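Local coordinates for protein ASCH domain (Vibrio cholerae TMA 21, PDB 3S9X) that is of unknown function but carries an ASCH domain of the PUA clan, a fold consistent with a role in binding RNA or another nucleic acid, at residues 56-61 and 151-156; 49-54 and 89-94. All coordinates share one frame; numbering follows the deposited sequence.

Overall arrangement
From the N terminus the chain runs through helices 8-19 and 23-27 and edge strand 32-35 to helix 41-52, whose last turn is half of contact 2. A short turn then leads into strand 58-62, the other outermost strand, which waits for its partner until the chain returns in strand 148-158; contact 1 closes that long loop. Contact 2 closes a shorter one, when strand 89-102 packs against 49-54. The segments come in the order 49-54, 56-61, 89-94, 151-156, so the two closures cross rather than nest. Strands 89-102 and 148-158 are neighbours: contact 1 adds the edge strand 58-62 to the mixed sheet, and contact 2 packs the helix before it on the same sheet.

Contact 1: 56-61 and 151-156; sequences KRASCS and LEHFKV
At the edge of the mixed sheet, strand 58-62 pairs antiparallel with strand 148-158, and Ser-59 and Glu-152 form the hydrogen-bonded pair at the centre of this contact. Glu-152 N gives a nearly straight bond (174°) to Ser-59 O at 2.9 Å, and Ser-59 N returns one to Glu-152 O. Further along, Phe-154 N bonds to Arg-57 O at 3.0 Å. With chi1 at 53°, Phe-154 CG sits between its own backbone N and carbonyl carbon, and the ring is swung across to the neighbouring strand: one face lies on the Arg-57 to Ala-58 peptide, with Ala-58 N 3.5 Å from Phe-154 CZ, while Ser-59 OG stands in plane at the ring edge. On the face of the sheet that carries Ala-58 and Cys-60, Ala-58 CB makes a CH-pi contact over the His-153 ring, 4.1 Å from its centroid, and Phe-110 of helix 108-114 meets the same ring. The Glu-152 carboxylate reaches the serines through water: one molecule joins OE1 to Ser-59 OG, and another links OE2 to Ser-61 OG, which is also hydrogen-bonded to Tyr-66 OH. Backbone bonds thus set the strand pairing, while the carboxylate meets the serine hydroxyls through water.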
ATOM      1  N   LYS A  56     -10.484  -2.960   1.133  1.00  9.84           N
ATOM      2  CA  LYS A  56      -9.463  -1.989   0.757  1.00  7.97           C
ATOM      3  C   LYS A  56      -8.645  -2.674  -0.315  1.00  8.00           C
ATOM      4  O   LYS A  56      -8.031  -3.704  -0.075  1.00  8.82           O
ATOM      5  CB  LYS A  56      -8.606  -1.545   1.936  1.00  8.13           C
ATOM      6  CG  LYS A  56      -7.394  -0.688   1.512  1.00  8.98           C
ATOM      7  CD  LYS A  56      -6.729   0.027   2.645  1.00  8.67           C
ATOM      8  CE  LYS A  56      -5.817   1.138   2.172  1.00 11.22           C
ATOM      9  NZ  LYS A  56      -6.690   2.298   1.781  1.00 13.16           N
ATOM     10  N   ARG A  57      -8.691  -2.071  -1.519  1.00  8.48           N
ATOM     11  CA  ARG A  57      -8.087  -2.674  -2.724  1.00  8.14           C
ATOM     12  C   ARG A  57      -7.186  -1.680  -3.444  1.00  7.49           C
ATOM     13  O   ARG A  57      -6.762  -1.919  -4.584  1.00  8.86           O
ATOM     14  CB  ARG A  57      -9.221  -3.162  -3.658  1.00 10.29           C
ATOM     15  CG  ARG A  57     -10.164  -4.169  -3.024  1.00 12.88           C
ATOM     16  CD  ARG A  57     -11.224  -4.601  -4.030  1.00 14.63           C
ATOM     17  NE  ARG A  57     -12.063  -3.465  -4.473  1.00 14.66           N
ATOM     18  CZ  ARG A  57     -13.042  -2.883  -3.781  1.00 16.37           C
ATOM     19  NH1 ARG A  57     -13.661  -1.823  -4.322  1.00 20.53           N
ATOM     20  NH2 ARG A  57     -13.429  -3.365  -2.578  1.00 17.22           N
ATOM     21  N   ALA A  58      -6.855  -0.559  -2.780  1.00  8.14           N
ATOM     22  CA  ALA A  58      -6.048   0.499  -3.412  1.00  9.08           C
ATOM     23  C   ALA A  58      -5.447   1.318  -2.292  1.00  8.64           C
ATOM     24  O   ALA A  58      -5.899   1.313  -1.131  1.00  9.37           O
ATOM     25  CB  ALA A  58      -6.894   1.357  -4.334  1.00 10.71           C
ATOM     26  N   SER A  59      -4.410   2.042  -2.647  1.00  8.63           N
ATOM     27  CA  SER A  59      -3.727   2.993  -1.788  1.00  8.38           C
ATOM     28  C   SER A  59      -3.063   4.048  -2.620  1.00  8.56           C
ATOM     29  O   SER A  59      -2.966   3.889  -3.825  1.00  8.94           O
ATOM     30  CB  SER A  59      -2.734   2.278  -0.926  1.00 10.91           C
ATOM     31  OG  SER A  59      -1.625   1.786  -1.632  1.00 15.68           O
ATOM     32  N   CYS A  60      -2.581   5.123  -1.985  1.00  9.64           N
ATOM     33  CA  CYS A  60      -1.884   6.138  -2.720  1.00  9.93           C
ATOM     34  C   CYS A  60      -0.764   6.761  -1.844  1.00 10.71           C
ATOM     35  O   CYS A  60      -0.658   6.525  -0.627  1.00 12.04           O
ATOM     36  CB  CYS A  60      -2.849   7.238  -3.165  1.00 10.59           C
ATOM     37  SG  CYS A  60      -3.576   8.235  -1.902  1.00 12.03           S
ATOM     38  N   SER A  61       0.110   7.490  -2.531  1.00 10.46           N
ATOM     39  CA  SER A  61       1.221   8.173  -1.916  1.00 10.91           C
ATOM     40  C   SER A  61       1.613   9.392  -2.755  1.00  9.94           C
ATOM     41  O   SER A  61       1.272   9.486  -3.918  1.00 10.54           O
ATOM     42  CB  SER A  61       2.389   7.218  -1.824  1.00 11.28           C
ATOM     43  OG  SER A  61       2.858   6.721  -3.056  1.00 12.91           O
ATOM     44  N   LEU A 151      -1.122   6.203  -7.550  1.00  9.27           N
ATOM     45  CA  LEU A 151      -2.266   5.323  -7.187  1.00  9.62           C
ATOM     46  C   LEU A 151      -1.838   3.901  -7.435  1.00  9.90           C
ATOM     47  O   LEU A 151      -1.339   3.565  -8.537  1.00 11.70           O
ATOM     48  CB  LEU A 151      -3.440   5.623  -8.077  1.00  9.37           C
ATOM     49  CG  LEU A 151      -3.894   7.121  -8.140  1.00 10.90           C
ATOM     50  CD1 LEU A 151      -5.208   7.186  -8.938  1.00 13.83           C
ATOM     51  CD2 LEU A 151      -4.060   7.824  -6.791  1.00 12.14           C
ATOM     52  N   GLU A 152      -2.062   3.025  -6.444  1.00  9.35           N
ATOM     53  CA  GLU A 152      -1.807   1.587  -6.584  1.00  9.93           C
ATOM     54  C   GLU A 152      -3.098   0.809  -6.338  1.00  9.77           C
ATOM     55  O   GLU A 152      -3.862   1.149  -5.410  1.00 12.81           O
ATOM     56  CB  GLU A 152      -0.778   1.114  -5.567  1.00 11.83           C
ATOM     57  CG  GLU A 152       0.547   1.739  -5.737  1.00 13.60           C
ATOM     58  CD  GLU A 152       1.503   1.472  -4.531  1.00 13.51           C
ATOM     59  OE1 GLU A 152       1.618   0.302  -4.181  1.00 18.39           O
ATOM     60  OE2 GLU A 152       2.138   2.449  -4.099  1.00 20.56           O
ATOM     61  N   HIS A 153      -3.403  -0.139  -7.209  1.00  9.67           N
ATOM     62  CA  HIS A 153      -4.456  -1.097  -6.960  1.00  8.81           C
ATOM     63  C   HIS A 153      -3.814  -2.454  -6.686  1.00  8.23           C
ATOM     64  O   HIS A 153      -2.724  -2.755  -7.226  1.00  9.45           O
ATOM     65  CB  HIS A 153      -5.417  -1.184  -8.111  1.00 11.11           C
ATOM     66  CG  HIS A 153      -6.305   0.006  -8.268  1.00 11.47           C
ATOM     67  ND1 HIS A 153      -5.894   1.200  -8.777  1.00 14.89           N
ATOM     68  CD2 HIS A 153      -7.612   0.140  -7.998  1.00 12.89           C
ATOM     69  CE1 HIS A 153      -6.934   2.029  -8.819  1.00 14.96           C
ATOM     70  NE2 HIS A 153      -7.970   1.433  -8.301  1.00 16.75           N
ATOM     71  N   PHE A 154      -4.466  -3.297  -5.909  1.00  8.38           N
ATOM     72  CA  PHE A 154      -3.889  -4.558  -5.515  1.00  8.04           C
ATOM     73  C   PHE A 154      -5.016  -5.575  -5.155  1.00  7.82           C
ATOM     74  O   PHE A 154      -6.166  -5.184  -4.973  1.00  9.67           O
ATOM     75  CB  PHE A 154      -2.853  -4.392  -4.387  1.00  8.60           C
ATOM     76  CG  PHE A 154      -3.383  -3.640  -3.207  1.00  8.94           C
ATOM     77  CD1 PHE A 154      -4.300  -4.171  -2.330  1.00  9.36           C
ATOM     78  CD2 PHE A 154      -2.971  -2.317  -2.992  1.00  8.64           C
ATOM     79  CE1 PHE A 154      -4.728  -3.415  -1.208  1.00  8.84           C
ATOM     80  CE2 PHE A 154      -3.422  -1.583  -1.923  1.00  9.95           C
ATOM     81  CZ  PHE A 154      -4.287  -2.162  -1.012  1.00 10.60           C
ATOM     82  N   LYS A 155      -4.577  -6.822  -5.022  1.00  8.27           N
ATOM     83  CA  LYS A 155      -5.464  -7.915  -4.692  1.00  9.01           C
ATOM     84  C   LYS A 155      -4.811  -8.802  -3.667  1.00  8.35           C
ATOM     85  O   LYS A 155      -3.599  -8.983  -3.698  1.00  8.52           O
ATOM     86  CB  LYS A 155      -5.848  -8.707  -5.915  1.00 10.15           C
ATOM     87  CG  LYS A 155      -4.730  -9.471  -6.548  1.00 11.56           C
ATOM     88  CD  LYS A 155      -5.055 -10.235  -7.826  1.00 16.12           C
ATOM     89  CE  LYS A 155      -3.873 -10.945  -8.436  1.00 18.19           C
ATOM     90  NZ  LYS A 155      -4.231 -11.627  -9.729  1.00 26.96           N
ATOM     91  N   VAL A 156      -5.601  -9.417  -2.784  1.00  8.44           N
ATOM     92  CA  VAL A 156      -5.125 -10.412  -1.858  1.00  7.27           C
ATOM     93  C   VAL A 156      -4.808 -11.700  -2.636  1.00  8.06           C
ATOM     94  O   VAL A 156      -5.683 -12.159  -3.354  1.00 10.64           O
ATOM     95  CB  VAL A 156      -6.097 -10.654  -0.699  1.00  8.63           C
ATOM     96  CG1 VAL A 156      -5.641 -11.808   0.137  1.00  9.48           C
ATOM     97  CG2 VAL A 156      -6.189  -9.379   0.165  1.00 11.50           C
TER
HETATM   98  O   HOH W   1       0.515   3.606  -1.420  1.00 22.60           O
HETATM   99  O   HOH W   2       0.050  -0.486  -1.924  1.00 27.63           O
HETATM  100  O   HOH W   3       1.258   4.782  -3.937  1.00 13.98           O

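Contact 2: 49-54 and 89-94; sequences DLILRG and PICIIE
Ile-51 and Ile-93 meet at about a right angle through their CG2 methyls, which at 3.4 Å are closer than carbons usually pack. On Ile-51 the touching methyl lies anti to the backbone N, with CG1 at chi1 -65°, and the same methyl also rests 3.7 Å from Cys-91 SG. It therefore sits against two residues of the strand at once. Leu-52 crosses Ile-90 at a similar angle: its CB and CD2 both bear on Ile-90 CG2, each at 4.0 Å, while the other branch, CD1, turns to Cys-91 CB. A chi1 of 65° tucks Cys-91 SG in over its own backbone, and the sulfur lies 4.0 Å from Leu-52 N. Here the C-terminal turn of helix 41-52 lies against the start of strand 89-102, where Ile-90 and Cys-91 both face Val-82 in a classic beta bulge, so that two consecutive residues direct their side chains at the helix. The helix itself ends in a Schellman motif at Gly-54, whose positive phi suits glycine. Phe-37 and Val-156 also pack on Ile-51, and Phe-154 packs on Ile-93.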
ATOM      1  N   ASP A  49      -7.059  -5.401   8.170  1.00  8.18           N
ATOM      2  CA  ASP A  49      -8.264  -6.185   8.135  1.00  8.89           C
ATOM      3  C   ASP A  49      -9.165  -5.839   6.952  1.00  8.17           C
ATOM      4  O   ASP A  49      -9.768  -6.733   6.367  1.00  8.79           O
ATOM      5  CB  ASP A  49      -9.062  -6.002   9.461  1.00  9.82           C
ATOM      6  CG  ASP A  49     -10.072  -7.059   9.640  1.00 10.63           C
ATOM      7  OD1 ASP A  49      -9.702  -8.227   9.752  1.00 15.81           O
ATOM      8  OD2 ASP A  49     -11.251  -6.696   9.656  1.00 14.83           O
ATOM      9  N   LEU A  50      -9.268  -4.573   6.592  1.00  8.60           N
ATOM     10  CA  LEU A  50     -10.003  -4.181   5.396  1.00  8.41           C
ATOM     11  C   LEU A  50      -9.390  -4.815   4.190  1.00  8.02           C
ATOM     12  O   LEU A  50     -10.096  -5.247   3.254  1.00  9.66           O
ATOM     13  CB  LEU A  50      -9.995  -2.650   5.234  1.00  8.40           C
ATOM     14  CG  LEU A  50     -10.863  -1.838   6.153  1.00  9.23           C
ATOM     15  CD1 LEU A  50     -10.499  -0.374   5.985  1.00 10.12           C
ATOM     16  CD2 LEU A  50     -12.386  -2.085   5.937  1.00 11.27           C
ATOM     17  N   ILE A  51      -8.040  -4.838   4.127  1.00  8.27           N
ATOM     18  CA  ILE A  51      -7.386  -5.439   2.951  1.00  8.38           C
ATOM     19  C   ILE A  51      -7.678  -6.947   2.915  1.00  7.66           C
ATOM     20  O   ILE A  51      -8.084  -7.503   1.905  1.00  8.20           O
ATOM     21  CB  ILE A  51      -5.872  -5.207   2.932  1.00  8.23           C
ATOM     22  CG1 ILE A  51      -5.589  -3.691   2.781  1.00  7.32           C
ATOM     23  CG2 ILE A  51      -5.145  -6.017   1.887  1.00  8.79           C
ATOM     24  CD1 ILE A  51      -4.175  -3.226   3.019  1.00 10.01           C
ATOM     25  N   LEU A  52      -7.497  -7.606   4.055  1.00  8.53           N
ATOM     26  CA  LEU A  52      -7.785  -9.035   4.232  1.00  9.58           C
ATOM     27  C   LEU A  52      -9.125  -9.394   3.620  1.00  9.94           C
ATOM     28  O   LEU A  52      -9.292 -10.398   2.925  1.00 11.44           O
ATOM     29  CB  LEU A  52      -7.667  -9.457   5.703  1.00  9.94           C
ATOM     30  CG  LEU A  52      -8.084 -10.882   6.088  1.00  9.40           C
ATOM     31  CD1 LEU A  52      -7.079 -11.898   5.481  1.00 10.16           C
ATOM     32  CD2 LEU A  52      -8.144 -11.000   7.608  1.00 11.27           C
ATOM     33  N   ARG A  53     -10.133  -8.604   4.007  1.00  9.67           N
ATOM     34  CA  ARG A  53     -11.547  -8.849   3.679  1.00 10.52           C
ATOM     35  C   ARG A  53     -11.956  -8.364   2.281  1.00 10.01           C
ATOM     36  O   ARG A  53     -13.162  -8.480   1.926  1.00 13.76           O
ATOM     37  CB  ARG A  53     -12.460  -8.347   4.747  1.00 12.92           C
ATOM     38  CG  ARG A  53     -12.233  -9.054   6.090  1.00 14.35           C
ATOM     39  CD  ARG A  53     -13.226  -8.756   7.119  1.00 14.59           C
ATOM     40  NE  ARG A  53     -13.123  -7.386   7.507  1.00 17.40           N
ATOM     41  CZ  ARG A  53     -13.896  -6.389   7.149  1.00 19.81           C
ATOM     42  NH1 ARG A  53     -13.621  -5.145   7.585  1.00 24.51           N
ATOM     43  NH2 ARG A  53     -14.886  -6.601   6.322  1.00 21.56           N
ATOM     44  N   GLY A  54     -11.026  -7.776   1.517  1.00 10.68           N
ATOM     45  CA  GLY A  54     -11.358  -7.293   0.196  1.00 11.28           C
ATOM     46  C   GLY A  54     -12.052  -5.955   0.134  1.00 11.27           C
ATOM     47  O   GLY A  54     -12.539  -5.561  -0.926  1.00 11.44           O
ATOM     48  N   PRO A  89       2.049 -10.985  10.360  1.00  8.42           N
ATOM     49  CA  PRO A  89       1.477 -11.067   8.962  1.00  7.98           C
ATOM     50  C   PRO A  89      -0.035 -11.296   8.991  1.00  7.75           C
ATOM     51  O   PRO A  89      -0.472 -12.218   9.727  1.00  9.34           O
ATOM     52  CB  PRO A  89       2.252 -12.215   8.348  1.00  8.87           C
ATOM     53  CG  PRO A  89       3.576 -12.256   9.111  1.00 10.67           C
ATOM     54  CD  PRO A  89       3.145 -11.947  10.566  1.00 10.40           C
ATOM     55  N   ILE A  90      -0.762 -10.508   8.202  1.00  7.34           N
ATOM     56  CA  ILE A  90      -2.224 -10.683   8.131  1.00  8.13           C
ATOM     57  C   ILE A  90      -2.594 -11.252   6.725  1.00  7.13           C
ATOM     58  O   ILE A  90      -3.398 -12.169   6.614  1.00  8.85           O
ATOM     59  CB  ILE A  90      -2.908  -9.338   8.342  1.00  8.66           C
ATOM     60  CG1 ILE A  90      -2.598  -8.761   9.774  1.00  9.11           C
ATOM     61  CG2 ILE A  90      -4.431  -9.472   8.056  1.00  9.92           C
ATOM     62  CD1 ILE A  90      -2.909  -9.689  10.902  1.00 11.37           C
ATOM     63  N   CYS A  91      -2.010 -10.720   5.662  1.00  7.17           N
ATOM     64  CA  CYS A  91      -2.297 -11.203   4.314  1.00  7.77           C
ATOM     65  C   CYS A  91      -1.129 -10.776   3.401  1.00  6.72           C
ATOM     66  O   CYS A  91      -0.242 -10.086   3.808  1.00  7.38           O
ATOM     67  CB  CYS A  91      -3.653 -10.745   3.824  1.00  6.86           C
ATOM     68  SG  CYS A  91      -3.812  -8.979   3.604  1.00  9.32           S
ATOM     69  N   ILE A  92      -1.194 -11.267   2.162  1.00  7.12           N
ATOM     70  CA  ILE A  92      -0.236 -10.879   1.157  1.00  6.64           C
ATOM     71  C   ILE A  92      -1.041 -10.271  -0.023  1.00  6.37           C
ATOM     72  O   ILE A  92      -2.003 -10.911  -0.476  1.00  7.96           O
ATOM     73  CB  ILE A  92       0.673 -12.038   0.653  1.00  8.05           C
ATOM     74  CG1 ILE A  92       1.326 -12.714   1.845  1.00  8.14           C
ATOM     75  CG2 ILE A  92       1.714 -11.542  -0.358  1.00  8.97           C
ATOM     76  CD1 ILE A  92       2.255 -13.878   1.531  1.00  9.27           C
ATOM     77  N   ILE A  93      -0.577  -9.133  -0.522  1.00  7.04           N
ATOM     78  CA  ILE A  93      -1.168  -8.480  -1.645  1.00  7.69           C
ATOM     79  C   ILE A  93      -0.240  -8.446  -2.828  1.00  7.54           C
ATOM     80  O   ILE A  93       0.990  -8.458  -2.638  1.00  8.57           O
ATOM     81  CB  ILE A  93      -1.697  -7.101  -1.319  1.00  7.41           C
ATOM     82  CG1 ILE A  93      -0.587  -6.141  -0.874  1.00  8.36           C
ATOM     83  CG2 ILE A  93      -2.860  -7.131  -0.325  1.00  8.23           C
ATOM     84  CD1 ILE A  93      -0.941  -4.699  -0.631  1.00 10.12           C
ATOM     85  N   GLU A  94      -0.816  -8.414  -4.048  1.00  7.65           N
ATOM     86  CA  GLU A  94      -0.060  -8.330  -5.305  1.00  8.15           C
ATOM     87  C   GLU A  94      -0.580  -7.061  -5.994  1.00  7.98           C
ATOM     88  O   GLU A  94      -1.797  -6.859  -6.177  1.00  9.12           O
ATOM     89  CB  GLU A  94      -0.347  -9.534  -6.231  1.00  8.74           C
ATOM     90  CG  GLU A  94       0.474  -9.480  -7.500  1.00  8.98           C
ATOM     91  CD  GLU A  94       0.340 -10.714  -8.317  1.00 12.60           C
ATOM     92  OE1 GLU A  94       0.177 -11.828  -7.782  1.00 13.86           O
ATOM     93  OE2 GLU A  94       0.546 -10.574  -9.557  1.00 17.98           O
TER